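PDB 4RNZ: conserved hypothetical secreted protein from Helicobacter pylori, which probably acts as a zinc-dependent M23-family metalloendopeptidase on peptidoglycan and helps determine the cell shape of the bacterium. Local coordinates for residues F171-G176 / S322-K327. Residues are numbered along the deposited sequence; the frame is centred on the assembly and turned at random.
Sequences FSHSNG and SKLHGK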
ATOM      1  N   PHE A 171      15.664  -0.416   5.933  1.00 33.84           N
ATOM      2  CA  PHE A 171      14.851  -1.142   6.888  1.00 34.65           C
ATOM      3  C   PHE A 171      13.496  -0.473   6.948  1.00 37.26           C
ATOM      4  O   PHE A 171      13.414   0.754   6.889  1.00 34.99           O
ATOM      5  CB  PHE A 171      15.453  -1.044   8.281  1.00 35.20           C
ATOM      6  CG  PHE A 171      16.849  -1.565   8.393  1.00 35.07           C
ATOM      7  CD1 PHE A 171      17.935  -0.737   8.151  1.00 37.71           C
ATOM      8  CD2 PHE A 171      17.082  -2.877   8.777  1.00 35.08           C
ATOM      9  CE1 PHE A 171      19.236  -1.216   8.261  1.00 36.16           C
ATOM     10  CE2 PHE A 171      18.377  -3.353   8.903  1.00 35.68           C
ATOM     11  CZ  PHE A 171      19.451  -2.527   8.639  1.00 32.99           C
ATOM     12  N   SER A 172      12.457  -1.280   7.070  1.00 35.52           N
ATOM     13  CA  SER A 172      11.131  -0.789   7.300  1.00 39.32           C
ATOM     14  C   SER A 172      10.981  -0.509   8.767  1.00 39.21           C
ATOM     15  O   SER A 172      11.786  -0.956   9.595  1.00 39.05           O
ATOM     16  CB  SER A 172      10.102  -1.851   6.942  1.00 44.39           C
ATOM     17  OG  SER A 172      10.241  -2.964   7.834  1.00 46.06           O
ATOM     18  N   HIS A 173       9.937   0.244   9.069  1.00 38.58           N
ATOM     19  CA  HIS A 173       9.511   0.512  10.424  1.00 38.38           C
ATOM     20  C   HIS A 173       8.000   0.295  10.450  1.00 39.19           C
ATOM     21  O   HIS A 173       7.333   0.321   9.402  1.00 39.32           O
ATOM     22  CB  HIS A 173       9.860   1.948  10.798  1.00 41.09           C
ATOM     23  CG  HIS A 173       9.708   2.243  12.256  1.00 45.38           C
ATOM     24  ND1 HIS A 173       8.647   2.960  12.765  1.00 49.90           N
ATOM     25  CD2 HIS A 173      10.483   1.920  13.320  1.00 46.35           C
ATOM     26  CE1 HIS A 173       8.773   3.065  14.076  1.00 47.30           C
ATOM     27  NE2 HIS A 173       9.884   2.451  14.435  1.00 47.36           N
ATOM     28  N   SER A 174       7.457   0.081  11.638  1.00 40.84           N
ATOM     29  CA  SER A 174       6.007  -0.104  11.795  1.00 44.15           C
ATOM     30  C   SER A 174       5.182   1.102  11.286  1.00 42.72           C
ATOM     31  O   SER A 174       4.036   0.930  10.861  1.00 44.27           O
ATOM     32  CB  SER A 174       5.684  -0.369  13.262  1.00 43.26           C
ATOM     33  OG  SER A 174       6.263   0.642  14.048  1.00 43.35           O
ATOM     34  N   ASN A 175       5.768   2.301  11.314  1.00 41.44           N
ATOM     35  CA  ASN A 175       5.131   3.500  10.729  1.00 40.64           C
ATOM     36  C   ASN A 175       4.989   3.514   9.194  1.00 40.56           C
ATOM     37  O   ASN A 175       4.404   4.446   8.653  1.00 41.18           O
ATOM     38  CB  ASN A 175       5.829   4.797  11.208  1.00 39.27           C
ATOM     39  CG  ASN A 175       7.207   5.003  10.582  1.00 39.28           C
ATOM     40  OD1 ASN A 175       7.529   4.443   9.517  1.00 37.47           O
ATOM     41  ND2 ASN A 175       8.022   5.822  11.227  1.00 33.89           N
ATOM     42  N   GLY A 176       5.542   2.517   8.500  1.00 38.55           N
ATOM     43  CA  GLY A 176       5.383   2.391   7.040  1.00 37.69           C
ATOM     44  C   GLY A 176       6.468   3.031   6.176  1.00 36.71           C
ATOM     45  O   GLY A 176       6.508   2.809   4.965  1.00 37.35           O
ATOM     46  N   SER A 322      12.632  12.552   7.650  1.00 56.28           N
ATOM     47  CA  SER A 322      12.397  12.150   8.994  1.00 48.89           C
ATOM     48  C   SER A 322      13.579  11.358   9.551  1.00 45.04           C
ATOM     49  O   SER A 322      14.435  10.899   8.833  1.00 33.96           O
ATOM     50  CB  SER A 322      11.089  11.377   9.031  1.00 50.50           C
ATOM     51  OG  SER A 322      10.739  10.870  10.294  1.00 53.81           O
ATOM     52  N   LYS A 323      13.604  11.254  10.864  1.00 43.24           N
ATOM     53  CA  LYS A 323      14.524  10.409  11.586  1.00 46.13           C
ATOM     54  C   LYS A 323      13.731   9.856  12.721  1.00 43.80           C
ATOM     55  O   LYS A 323      12.781  10.473  13.131  1.00 40.55           O
ATOM     56  CB  LYS A 323      15.666  11.183  12.217  1.00 48.02           C
ATOM     57  CG  LYS A 323      16.552  11.959  11.300  1.00 49.88           C
ATOM     58  CD  LYS A 323      17.556  12.693  12.143  1.00 51.38           C
ATOM     59  CE  LYS A 323      18.516  13.492  11.308  1.00 55.75           C
ATOM     60  NZ  LYS A 323      19.845  13.704  11.932  1.00 60.77           N
ATOM     61  N   LEU A 324      14.144   8.705  13.228  1.00 41.81           N
ATOM     62  CA  LEU A 324      13.531   8.138  14.396  1.00 43.84           C
ATOM     63  C   LEU A 324      14.144   8.764  15.627  1.00 44.56           C
ATOM     64  O   LEU A 324      15.276   9.139  15.600  1.00 41.13           O
ATOM     65  CB  LEU A 324      13.720   6.634  14.446  1.00 45.02           C
ATOM     66  CG  LEU A 324      13.115   5.764  13.367  1.00 42.69           C
ATOM     67  CD1 LEU A 324      13.327   4.302  13.652  1.00 42.47           C
ATOM     68  CD2 LEU A 324      11.658   6.063  13.226  1.00 43.58           C
ATOM     69  N   HIS A 325      13.368   8.832  16.702  1.00 44.03           N
ATOM     70  CA  HIS A 325      13.812   9.404  17.965  1.00 46.65           C
ATOM     71  C   HIS A 325      13.399   8.580  19.173  1.00 45.32           C
ATOM     72  O   HIS A 325      12.585   7.655  19.074  1.00 46.41           O
ATOM     73  CB  HIS A 325      13.220  10.802  18.103  1.00 46.24           C
ATOM     74  CG  HIS A 325      13.635  11.717  17.004  1.00 45.36           C
ATOM     75  ND1 HIS A 325      14.919  12.201  16.904  1.00 44.91           N
ATOM     76  CD2 HIS A 325      12.958  12.210  15.940  1.00 43.37           C
ATOM     77  CE1 HIS A 325      15.016  12.968  15.831  1.00 44.89           C
ATOM     78  NE2 HIS A 325      13.840  12.991  15.231  1.00 42.74           N
ATOM     79  N   GLY A 326      13.963   8.950  20.318  1.00 47.58           N
ATOM     80  CA  GLY A 326      13.577   8.383  21.605  1.00 48.67           C
ATOM     81  C   GLY A 326      13.785   6.887  21.654  1.00 51.36           C
ATOM     82  O   GLY A 326      14.755   6.353  21.109  1.00 49.70           O
ATOM     83  N   LYS A 327      12.844   6.208  22.286  1.00 54.05           N
ATOM     84  CA  LYS A 327      12.913   4.767  22.411  1.00 58.52           C
ATOM     85  C   LYS A 327      12.695   4.067  21.059  1.00 50.94           C
ATOM     86  O   LYS A 327      13.225   2.989  20.847  1.00 52.59           O
ATOM     87  CB  LYS A 327      11.909   4.267  23.456  1.00 62.59           C
ATOM     88  CG  LYS A 327      12.414   3.070  24.246  1.00 70.84           C
ATOM     89  CD  LYS A 327      11.282   2.349  24.963  1.00 79.10           C
ATOM     90  CE  LYS A 327      11.742   1.009  25.522  1.00 83.26           C
ATOM     91  NZ  LYS A 327      10.635   0.014  25.504  1.00 87.24           N
TER
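Leu324 lays its forked end on the imidazole of His173, a small example of how a single aliphatic side chain can join a turn to the approach of a helix. The two methyls divide the work. Leu324 CD2 stands over the middle of the His173 ring, 4.1 Å from its centroid and 5° off the normal, a CH-pi contact, while Leu324 CD1 stands over the same face but outward, past the CD2–NE2 side, 3.7 Å from His173 CD2. The CB of His173 points toward the leucine, and with CG anti to the backbone N (chi1 -169°) the ring reaches the methyls. Asn175 N donates to His173 ND1 over 3.3 Å, nearly straight at the hydrogen but 35° out of the ring plane, and probably helps fix the ring's rotation. Gly176 N to His173 O closes the type I turn 173–176. Asn175 adds a looser contact, ND2 lying 4.2 Å from Leu324 CD2; its amide is occupied elsewhere, ND2 with Tyr179 OH and OD1 with His177 N. The pair thus packs the turn after strand 166–172 against the residues leading into helix 326–348; Leu324 also touches Phe332 of that helix and Tyr179 of strand 178–179.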